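Side-chain contacts in HP0958 (Helicobacter pylori, PDB 3NA7), which probably acts as a chaperone and post-transcriptional regulator in flagellar biogenesis, pairing a kinked antiparallel coiled-coil hairpin with a zinc-ribbon domain: residues I162-K165 with K166-L169; Y178-Y181 with E182-R185; I212-E215 with V216-G220. One frame throughout, in Å; residues are numbered along the deposited sequence.

Contact 1 (I162-K165 with K166-L169)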
ATOM      1  N   ILE A 162      -2.734 -15.995 -26.340  1.00 47.82           N
ATOM      2  CA  ILE A 162      -2.964 -14.720 -27.037  1.00 48.39           C
ATOM      3  C   ILE A 162      -1.662 -14.249 -27.746  1.00 49.49           C
ATOM      4  O   ILE A 162      -1.689 -13.948 -28.934  1.00 50.29           O
ATOM      5  CB  ILE A 162      -3.575 -13.626 -26.128  1.00 48.14           C
ATOM      6  CG1 ILE A 162      -4.952 -14.084 -25.562  1.00 51.07           C
ATOM      7  CG2 ILE A 162      -3.783 -12.336 -26.903  1.00 43.64           C
ATOM      8  CD1 ILE A 162      -5.421 -13.331 -24.281  1.00 47.62           C
ATOM      9  N   PHE A 163      -0.528 -14.266 -27.049  1.00 48.91           N
ATOM     10  CA  PHE A 163       0.730 -13.862 -27.664  1.00 51.39           C
ATOM     11  C   PHE A 163       1.106 -14.723 -28.890  1.00 53.05           C
ATOM     12  O   PHE A 163       1.492 -14.194 -29.920  1.00 52.97           O
ATOM     13  CB  PHE A 163       1.882 -13.815 -26.649  1.00 50.09           C
ATOM     14  CG  PHE A 163       3.100 -13.131 -27.185  1.00 51.11           C
ATOM     15  CD1 PHE A 163       3.190 -11.735 -27.182  1.00 51.70           C
ATOM     16  CD2 PHE A 163       4.139 -13.874 -27.735  1.00 50.11           C
ATOM     17  CE1 PHE A 163       4.309 -11.099 -27.707  1.00 52.30           C
ATOM     18  CE2 PHE A 163       5.275 -13.248 -28.263  1.00 51.93           C
ATOM     19  CZ  PHE A 163       5.355 -11.865 -28.250  1.00 55.78           C
ATOM     20  N   LYS A 164       0.977 -16.038 -28.769  1.00 55.12           N
ATOM     21  CA  LYS A 164       1.177 -16.951 -29.900  1.00 59.08           C
ATOM     22  C   LYS A 164       0.337 -16.538 -31.129  1.00 58.70           C
ATOM     23  O   LYS A 164       0.837 -16.571 -32.254  1.00 59.58           O
ATOM     24  CB  LYS A 164       0.892 -18.392 -29.459  1.00 60.49           C
ATOM     25  CG  LYS A 164       0.783 -19.428 -30.560  1.00 67.67           C
ATOM     26  CD  LYS A 164       2.128 -20.039 -30.945  1.00 72.73           C
ATOM     27  CE  LYS A 164       1.934 -21.133 -31.986  1.00 75.40           C
ATOM     28  NZ  LYS A 164       2.972 -21.022 -33.048  1.00 80.60           N
ATOM     29  N   LYS A 165      -0.912 -16.121 -30.900  1.00 58.73           N
ATOM     30  CA  LYS A 165      -1.797 -15.598 -31.960  1.00 58.11           C
ATOM     31  C   LYS A 165      -1.251 -14.309 -32.545  1.00 55.76           C
ATOM     32  O   LYS A 165      -1.327 -14.092 -33.752  1.00 53.16           O
ATOM     33  CB  LYS A 165      -3.221 -15.316 -31.437  1.00 59.93           C
ATOM     34  CG  LYS A 165      -4.188 -16.519 -31.431  1.00 65.33           C
ATOM     35  CD  LYS A 165      -5.550 -16.175 -30.763  1.00 70.17           C
ATOM     36  CE  LYS A 165      -6.498 -15.367 -31.677  1.00 72.40           C
ATOM     37  NZ  LYS A 165      -7.771 -14.961 -30.980  1.00 76.38           N
ATOM     38  N   LYS A 166      -0.726 -13.447 -31.673  1.00 53.28           N
ATOM     39  CA  LYS A 166      -0.106 -12.203 -32.095  1.00 52.40           C
ATOM     40  C   LYS A 166       1.085 -12.485 -33.026  1.00 52.48           C
ATOM     41  O   LYS A 166       1.214 -11.836 -34.072  1.00 50.89           O
ATOM     42  CB  LYS A 166       0.325 -11.354 -30.892  1.00 52.25           C
ATOM     43  CG  LYS A 166       0.841  -9.961 -31.280  1.00 52.33           C
ATOM     44  CD  LYS A 166       1.585  -9.253 -30.136  1.00 51.33           C
ATOM     45  CE  LYS A 166       2.251  -8.003 -30.678  1.00 46.91           C
ATOM     46  NZ  LYS A 166       2.593  -7.022 -29.639  1.00 48.60           N
ATOM     47  N   GLU A 167       1.920 -13.461 -32.658  1.00 52.84           N
ATOM     48  CA  GLU A 167       3.067 -13.846 -33.471  1.00 54.69           C
ATOM     49  C   GLU A 167       2.589 -14.166 -34.886  1.00 56.33           C
ATOM     50  O   GLU A 167       3.096 -13.597 -35.858  1.00 56.45           O
ATOM     51  CB  GLU A 167       3.797 -15.058 -32.880  1.00 55.42           C
ATOM     52  CG  GLU A 167       4.491 -14.806 -31.541  1.00 58.73           C
ATOM     53  CD  GLU A 167       5.185 -16.041 -30.978  1.00 59.24           C
ATOM     54  OE1 GLU A 167       4.567 -17.124 -30.920  1.00 64.90           O
ATOM     55  OE2 GLU A 167       6.359 -15.932 -30.592  1.00 65.23           O
ATOM     56  N   ASP A 168       1.595 -15.053 -34.977  1.00 56.97           N
ATOM     57  CA  ASP A 168       1.005 -15.471 -36.250  1.00 58.69           C
ATOM     58  C   ASP A 168       0.510 -14.286 -37.056  1.00 56.50           C
ATOM     59  O   ASP A 168       0.847 -14.174 -38.236  1.00 56.36           O
ATOM     60  CB  ASP A 168      -0.128 -16.477 -36.031  1.00 60.92           C
ATOM     61  CG  ASP A 168       0.363 -17.812 -35.488  1.00 66.84           C
ATOM     62  OD1 ASP A 168       1.563 -18.130 -35.653  1.00 67.97           O
ATOM     63  OD2 ASP A 168      -0.458 -18.557 -34.894  1.00 72.89           O
ATOM     64  N   LEU A 169      -0.242 -13.384 -36.425  1.00 54.20           N
ATOM     65  CA  LEU A 169      -0.687 -12.153 -37.105  1.00 55.75           C
ATOM     66  C   LEU A 169       0.460 -11.204 -37.536  1.00 56.37           C
ATOM     67  O   LEU A 169       0.428 -10.641 -38.632  1.00 54.87           O
ATOM     68  CB  LEU A 169      -1.723 -11.391 -36.272  1.00 55.82           C
ATOM     69  CG  LEU A 169      -3.219 -11.788 -36.184  1.00 63.56           C
ATOM     70  CD1 LEU A 169      -3.508 -13.265 -35.796  1.00 62.34           C
ATOM     71  CD2 LEU A 169      -3.952 -10.836 -35.223  1.00 57.87           C
TER

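Contact 2 (Y178-Y181 with E182-R185)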
ATOM      1  N   TYR A 178       3.917  -2.737 -39.006  1.00 47.05           N
ATOM      2  CA  TYR A 178       4.058  -3.207 -37.654  1.00 46.19           C
ATOM      3  C   TYR A 178       4.890  -2.252 -36.795  1.00 47.04           C
ATOM      4  O   TYR A 178       4.488  -1.908 -35.674  1.00 46.32           O
ATOM      5  CB  TYR A 178       4.717  -4.559 -37.721  1.00 44.24           C
ATOM      6  CG  TYR A 178       5.139  -5.119 -36.409  1.00 45.05           C
ATOM      7  CD1 TYR A 178       4.220  -5.411 -35.401  1.00 46.14           C
ATOM      8  CD2 TYR A 178       6.472  -5.414 -36.194  1.00 48.14           C
ATOM      9  CE1 TYR A 178       4.646  -5.969 -34.198  1.00 50.18           C
ATOM     10  CE2 TYR A 178       6.901  -5.941 -35.035  1.00 50.93           C
ATOM     11  CZ  TYR A 178       6.005  -6.221 -34.035  1.00 51.81           C
ATOM     12  OH  TYR A 178       6.533  -6.764 -32.891  1.00 60.35           O
ATOM     13  N   SER A 179       6.017  -1.806 -37.354  1.00 45.96           N
ATOM     14  CA  SER A 179       6.975  -0.941 -36.669  1.00 48.24           C
ATOM     15  C   SER A 179       6.436   0.441 -36.422  1.00 49.36           C
ATOM     16  O   SER A 179       6.824   1.112 -35.469  1.00 51.00           O
ATOM     17  CB  SER A 179       8.249  -0.815 -37.494  1.00 44.85           C
ATOM     18  OG  SER A 179       8.969  -2.020 -37.412  1.00 49.52           O
ATOM     19  N   PHE A 180       5.568   0.880 -37.319  1.00 51.17           N
ATOM     20  CA  PHE A 180       4.922   2.156 -37.182  1.00 53.41           C
ATOM     21  C   PHE A 180       3.974   2.046 -35.989  1.00 52.38           C
ATOM     22  O   PHE A 180       3.898   2.942 -35.163  1.00 53.12           O
ATOM     23  CB  PHE A 180       4.151   2.464 -38.474  1.00 55.82           C
ATOM     24  CG  PHE A 180       3.769   3.895 -38.615  1.00 60.79           C
ATOM     25  CD1 PHE A 180       4.697   4.837 -39.064  1.00 65.79           C
ATOM     26  CD2 PHE A 180       2.485   4.314 -38.284  1.00 63.60           C
ATOM     27  CE1 PHE A 180       4.344   6.194 -39.189  1.00 69.71           C
ATOM     28  CE2 PHE A 180       2.116   5.666 -38.407  1.00 67.67           C
ATOM     29  CZ  PHE A 180       3.050   6.608 -38.857  1.00 70.43           C
ATOM     30  N   TYR A 181       3.260   0.922 -35.921  1.00 51.94           N
ATOM     31  CA  TYR A 181       2.445   0.553 -34.783  1.00 51.27           C
ATOM     32  C   TYR A 181       3.280   0.499 -33.489  1.00 50.72           C
ATOM     33  O   TYR A 181       2.986   1.232 -32.534  1.00 51.24           O
ATOM     34  CB  TYR A 181       1.742  -0.793 -35.037  1.00 51.95           C
ATOM     35  CG  TYR A 181       0.999  -1.335 -33.830  1.00 53.41           C
ATOM     36  CD1 TYR A 181      -0.100  -0.644 -33.297  1.00 58.82           C
ATOM     37  CD2 TYR A 181       1.382  -2.531 -33.231  1.00 53.96           C
ATOM     38  CE1 TYR A 181      -0.792  -1.127 -32.185  1.00 59.89           C
ATOM     39  CE2 TYR A 181       0.710  -3.025 -32.112  1.00 55.61           C
ATOM     40  CZ  TYR A 181      -0.379  -2.318 -31.599  1.00 59.90           C
ATOM     41  OH  TYR A 181      -1.062  -2.791 -30.508  1.00 58.07           O
ATOM     42  N   GLU A 182       4.323  -0.326 -33.466  1.00 48.94           N
ATOM     43  CA  GLU A 182       5.173  -0.436 -32.254  1.00 49.78           C
ATOM     44  C   GLU A 182       5.810   0.877 -31.798  1.00 48.97           C
ATOM     45  O   GLU A 182       5.833   1.162 -30.619  1.00 49.22           O
ATOM     46  CB  GLU A 182       6.206  -1.549 -32.374  1.00 48.57           C
ATOM     47  CG  GLU A 182       5.570  -2.954 -32.415  1.00 51.17           C
ATOM     48  CD  GLU A 182       4.960  -3.389 -31.069  1.00 54.14           C
ATOM     49  OE1 GLU A 182       5.578  -3.161 -30.008  1.00 61.66           O
ATOM     50  OE2 GLU A 182       3.865  -3.975 -31.071  1.00 53.05           O
ATOM     51  N   ARG A 183       6.268   1.710 -32.721  1.00 50.69           N
ATOM     52  CA  ARG A 183       6.835   3.007 -32.316  1.00 52.62           C
ATOM     53  C   ARG A 183       5.818   3.847 -31.514  1.00 53.19           C
ATOM     54  O   ARG A 183       6.158   4.445 -30.494  1.00 52.48           O
ATOM     55  CB  ARG A 183       7.340   3.770 -33.542  1.00 53.02           C
ATOM     56  CG  ARG A 183       7.886   5.183 -33.253  1.00 58.00           C
ATOM     57  CD  ARG A 183       8.601   5.758 -34.499  1.00 63.35           C
ATOM     58  NE  ARG A 183       7.692   5.864 -35.644  1.00 62.98           N
ATOM     59  CZ  ARG A 183       8.031   6.261 -36.871  1.00 66.11           C
ATOM     60  NH1 ARG A 183       9.283   6.608 -37.173  1.00 64.85           N
ATOM     61  NH2 ARG A 183       7.100   6.313 -37.808  1.00 62.30           N
ATOM     62  N   ILE A 184       4.565   3.860 -31.964  1.00 53.34           N
ATOM     63  CA  ILE A 184       3.521   4.594 -31.247  1.00 55.46           C
ATOM     64  C   ILE A 184       3.130   3.908 -29.937  1.00 55.35           C
ATOM     65  O   ILE A 184       2.901   4.565 -28.915  1.00 56.31           O
ATOM     66  CB  ILE A 184       2.315   4.951 -32.175  1.00 56.27           C
ATOM     67  CG1 ILE A 184       2.717   6.137 -33.071  1.00 58.60           C
ATOM     68  CG2 ILE A 184       1.055   5.264 -31.337  1.00 56.06           C
ATOM     69  CD1 ILE A 184       2.208   6.118 -34.526  1.00 60.89           C
ATOM     70  N   ARG A 185       3.088   2.583 -29.956  1.00 55.72           N
ATOM     71  CA  ARG A 185       2.709   1.814 -28.773  1.00 55.64           C
ATOM     72  C   ARG A 185       3.673   1.998 -27.575  1.00 59.15           C
ATOM     73  O   ARG A 185       3.251   1.964 -26.399  1.00 59.02           O
ATOM     74  CB  ARG A 185       2.552   0.340 -29.145  1.00 53.86           C
ATOM     75  CG  ARG A 185       2.122  -0.526 -27.996  1.00 54.22           C
ATOM     76  CD  ARG A 185       1.670  -1.888 -28.451  1.00 54.93           C
ATOM     77  NE  ARG A 185       1.757  -2.839 -27.342  1.00 62.21           N
ATOM     78  CZ  ARG A 185       2.561  -3.903 -27.294  1.00 62.26           C
ATOM     79  NH1 ARG A 185       3.367  -4.207 -28.304  1.00 54.20           N
ATOM     80  NH2 ARG A 185       2.529  -4.685 -26.223  1.00 59.88           N
TER

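Contact 3 (I212-E215 with V216-G220)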
ATOM      1  N   ILE A 212      -8.495  17.067 -42.501  1.00 73.65           N
ATOM      2  CA  ILE A 212      -8.073  15.784 -41.938  1.00 72.14           C
ATOM      3  C   ILE A 212      -9.258  14.845 -41.709  1.00 72.70           C
ATOM      4  O   ILE A 212      -9.186  13.645 -42.024  1.00 72.72           O
ATOM      5  CB  ILE A 212      -7.194  15.983 -40.667  1.00 70.85           C
ATOM      6  CG1 ILE A 212      -5.756  16.324 -41.088  1.00 72.29           C
ATOM      7  CG2 ILE A 212      -7.200  14.735 -39.772  1.00 69.61           C
ATOM      8  CD1 ILE A 212      -5.132  17.497 -40.326  1.00 70.23           C
ATOM      9  N   TYR A 213     -10.354  15.387 -41.184  1.00 72.27           N
ATOM     10  CA  TYR A 213     -11.541  14.567 -40.949  1.00 72.95           C
ATOM     11  C   TYR A 213     -12.034  13.953 -42.260  1.00 74.84           C
ATOM     12  O   TYR A 213     -12.474  12.804 -42.293  1.00 74.37           O
ATOM     13  CB  TYR A 213     -12.647  15.375 -40.248  1.00 74.09           C
ATOM     14  CG  TYR A 213     -13.950  14.617 -40.063  1.00 76.48           C
ATOM     15  CD1 TYR A 213     -14.938  14.638 -41.055  1.00 82.36           C
ATOM     16  CD2 TYR A 213     -14.196  13.878 -38.907  1.00 74.63           C
ATOM     17  CE1 TYR A 213     -16.135  13.943 -40.898  1.00 85.78           C
ATOM     18  CE2 TYR A 213     -15.393  13.186 -38.738  1.00 79.25           C
ATOM     19  CZ  TYR A 213     -16.356  13.221 -39.738  1.00 83.98           C
ATOM     20  OH  TYR A 213     -17.543  12.541 -39.585  1.00 87.35           O
ATOM     21  N   THR A 214     -11.943  14.725 -43.336  1.00 77.92           N
ATOM     22  CA  THR A 214     -12.369  14.269 -44.656  1.00 82.66           C
ATOM     23  C   THR A 214     -11.413  13.184 -45.139  1.00 83.40           C
ATOM     24  O   THR A 214     -11.852  12.144 -45.626  1.00 84.78           O
ATOM     25  CB  THR A 214     -12.443  15.432 -45.666  1.00 84.65           C
ATOM     26  OG1 THR A 214     -13.143  16.533 -45.075  1.00 82.86           O
ATOM     27  CG2 THR A 214     -13.175  15.011 -46.922  1.00 88.38           C
ATOM     28  N   GLU A 215     -10.114  13.422 -44.943  1.00 83.33           N
ATOM     29  CA  GLU A 215      -9.058  12.497 -45.346  1.00 83.12           C
ATOM     30  C   GLU A 215      -9.231  11.128 -44.712  1.00 81.38           C
ATOM     31  O   GLU A 215      -9.039  10.114 -45.373  1.00 82.95           O
ATOM     32  CB  GLU A 215      -7.680  13.056 -44.981  1.00 82.49           C
ATOM     33  CG  GLU A 215      -6.671  13.047 -46.125  1.00 86.91           C
ATOM     34  CD  GLU A 215      -6.724  14.328 -46.953  1.00 92.53           C
ATOM     35  OE1 GLU A 215      -6.211  15.369 -46.478  1.00 93.23           O
ATOM     36  OE2 GLU A 215      -7.270  14.298 -48.082  1.00 96.43           O
ATOM     37  N   VAL A 216      -9.590  11.096 -43.432  1.00 79.49           N
ATOM     38  CA  VAL A 216      -9.793   9.826 -42.744  1.00 77.59           C
ATOM     39  C   VAL A 216     -11.003   9.093 -43.313  1.00 80.99           C
ATOM     40  O   VAL A 216     -10.957   7.878 -43.499  1.00 81.29           O
ATOM     41  CB  VAL A 216      -9.960   9.994 -41.216  1.00 75.50           C
ATOM     42  CG1 VAL A 216     -10.225   8.642 -40.546  1.00 72.67           C
ATOM     43  CG2 VAL A 216      -8.731  10.657 -40.603  1.00 74.29           C
ATOM     44  N   LEU A 217     -12.081   9.823 -43.591  1.00 83.94           N
ATOM     45  CA  LEU A 217     -13.313   9.174 -44.040  1.00 87.97           C
ATOM     46  C   LEU A 217     -13.285   8.825 -45.523  1.00 91.33           C
ATOM     47  O   LEU A 217     -13.705   7.734 -45.912  1.00 91.81           O
ATOM     48  CB  LEU A 217     -14.561   9.999 -43.697  1.00 88.96           C
ATOM     49  CG  LEU A 217     -14.811  10.457 -42.255  1.00 87.36           C
ATOM     50  CD1 LEU A 217     -16.270  10.464 -41.987  1.00 87.06           C
ATOM     51  CD2 LEU A 217     -14.122   9.599 -41.207  1.00 84.45           C
ATOM     52  N   THR A 218     -12.762   9.745 -46.332  1.00 93.97           N
ATOM     53  CA  THR A 218     -12.843   9.635 -47.786  1.00 98.78           C
ATOM     54  C   THR A 218     -11.760   8.733 -48.393  1.00 99.94           C
ATOM     55  O   THR A 218     -12.074   7.814 -49.154  1.00101.73           O
ATOM     56  CB  THR A 218     -12.865  11.030 -48.466  1.00100.31           C
ATOM     57  OG1 THR A 218     -13.462  10.925 -49.764  1.00107.57           O
ATOM     58  CG2 THR A 218     -11.463  11.642 -48.596  1.00 97.04           C
ATOM     59  N   SER A 219     -10.499   8.983 -48.041  1.00 99.25           N
ATOM     60  CA  SER A 219      -9.375   8.285 -48.668  1.00100.59           C
ATOM     61  C   SER A 219      -9.117   6.906 -48.045  1.00 99.06           C
ATOM     62  O   SER A 219      -9.510   6.637 -46.905  1.00 97.57           O
ATOM     63  CB  SER A 219      -8.110   9.166 -48.696  1.00 99.39           C
ATOM     64  OG  SER A 219      -7.636   9.478 -47.396  1.00 97.54           O
ATOM     65  N   GLY A 220      -8.479   6.030 -48.816  1.00100.24           N
ATOM     66  CA  GLY A 220      -8.326   4.629 -48.432  1.00 99.88           C
ATOM     67  C   GLY A 220      -7.011   4.353 -47.742  1.00 96.55           C
ATOM     68  O   GLY A 220      -6.392   3.316 -47.962  1.00 95.94           O
TER

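Contact 1 (I162-K165 with K166-L169)
Ile162 meets Lys166 through the backbone. Lys166 N bonds to Ile162 O at 2.9 Å, one turn further along helix 91-171. The Ile162 side chain points away from 166-169 and packs on Leu16 and Ile20 of helix 4-22. These are contacts three and four residues apart on an alpha helix of the antiparallel coiled-coil hairpin, with Ile162 and Leu169 facing helix 4-22.

Phe163 makes the main side-chain contact. CG lies anti to the backbone N (chi1 -168°), and this swings the ring forward along the helix to residues three and four places on. Phe163 CE2 touches Glu167 CG at 3.7 Å, and Phe163 CE1 reaches Lys166 CD at 4.1 Å. The glutamate chain crosses the phenylalanine at about a right angle, and ring and carboxylate planes are 48° apart.

The Lys164 chain turns about its CB-CG bond (chi2 87°). Lys164 CD passes Glu167 OE1 at 3.8 Å, and Lys164 NZ ends 4.1 Å from Asp168 OD1. That is too long for a salt bridge. Asp168 N bonds to Lys164 O at 3.2 Å.

Leu169 N bonds to Lys165 O at 3.0 Å. Leu169 CD1 lies 3.1 Å from Lys165 O, so this methyl is folded closely against the carbonyl. Leu169 also touches Glu12 and Leu16.

Lys166 NZ forms a salt bridge with Asp17, with Arg185 close by. Asp17 and Glu182 probably offset the two like charges. Lys164 sits near two acids without a direct bond, so its attraction to them is probably diffuse and screened by solvent. The Phe163 ring thus lies against methylenes of Lys166 and Glu167, while the Lys166 ammonium passes on to Asp17.

Contact 2 (Y178-Y181 with E182-R185)
Glu182 lies over one face of the Tyr178 ring. Glu182 CG is 3.9 Å from the Tyr178 ring centroid and 25° off the normal, a CH-pi contact. The chain bends here (chi2 -70°), which turns the carboxylate toward Tyr181. Glu182 OE2 comes to 3.5 Å from Tyr181 CE2. Glu182 N bonds to Tyr178 O at 2.7 Å.

Arg183 continues the helix with a bond from its N to Ser179 O. Its chain bends at chi3, which brings the guanidinium back to Phe180. Arg183 NH2 is 3.1 Å from both Phe180 CE1 and CD1, a tight approach. CE1 sits at the guanidinium edge, near its plane, and the ring and guanidinium planes are 71° apart.

Ile184 runs beside Phe180 and points the same way. Ile184 CD1 meets Phe180 CE2 at 3.9 Å. The bond from its N to Phe180 O is weak. Its side chain also touches Ser192.

Arg185 extends past Tyr181, with Arg185 CD 3.5 Å from Tyr181 OH. Arg185 NH1 forms a bent salt bridge with Glu182 OE2 at 2.8 Å. The acceptor is near the guanidinium plane and uses its syn lone pair.

Tyr181 OH bonds to Asp17 of helix 4-22, and its side chain touches Leu10, Ile13 and Ser14. This is a hydrogen bond within a mixed interface with helix 4-22. Glu182 would partly neutralise Arg185, and Lys166 is a weak, long second partner of OE2. One glutamate therefore serves a ring through its carbon and cations through its oxygen.

Contact 3 (I212-E215 with V216-G220)
Leu217 packs over one face of the Tyr213 ring. Leu217 CG stands 4.2 Å from the Tyr213 ring centroid, 20° off the normal and offset toward the rim. Leu217 CD1 extends to Tyr213 OH at 3.4 Å. With CG anti to the backbone N (chi1 176°), the Tyr213 ring leans forward and outward, and its face meets Leu217 one turn on. Leu217 also touches Ala234, and Tyr213 touches Gln199. The buried residue is Val216, whose CG2 lies 3.3 Å from Ile212 O. Val216 touches Ile196 and Ile212 touches Pro226.

This is helix 210-218 of the C4-type zinc ribbon, whose zinc is held by Cys201, Cys204, Cys225 and Cys228. The Ile212 side chain comes within about 9 Å of the metal.

The helix stops at Ser219. Glu215 O accepts both Ser219 N at 3.2 Å and Ser219 OG at 2.5 Å, the latter unusually short. Asp221 OD2 is a further polar partner of this hydroxyl.

On the exposed threonine side the backbone is still tight, and Thr218 CG2 presses on Thr214 O at 3.0 Å. The methyls are looser, with Thr214 CG2 and Thr218 CG2 4.1 Å apart. Thr214 OG1 turns back to bond with Asp210 O.

The three contacts follow in series along the chain. Contact 1 is near the end of helix 91-171, contact 2 is on the next helix, 175-188, and contact 3 is on helix 210-218 of the zinc ribbon. Contacts 1 and 2 have centres about 16 Å apart and touch where Lys166 lies beside the Glu182-Arg185 pair. Both reach Asp17 of helix 4-22, so three helices meet there. Contact 3 touches neither. Its centre is about 21 Å from that of contact 2 and about 30 Å from that of contact 1. The series therefore runs from the base of the coiled-coil hairpin, through a short helix, into the metal-binding domain.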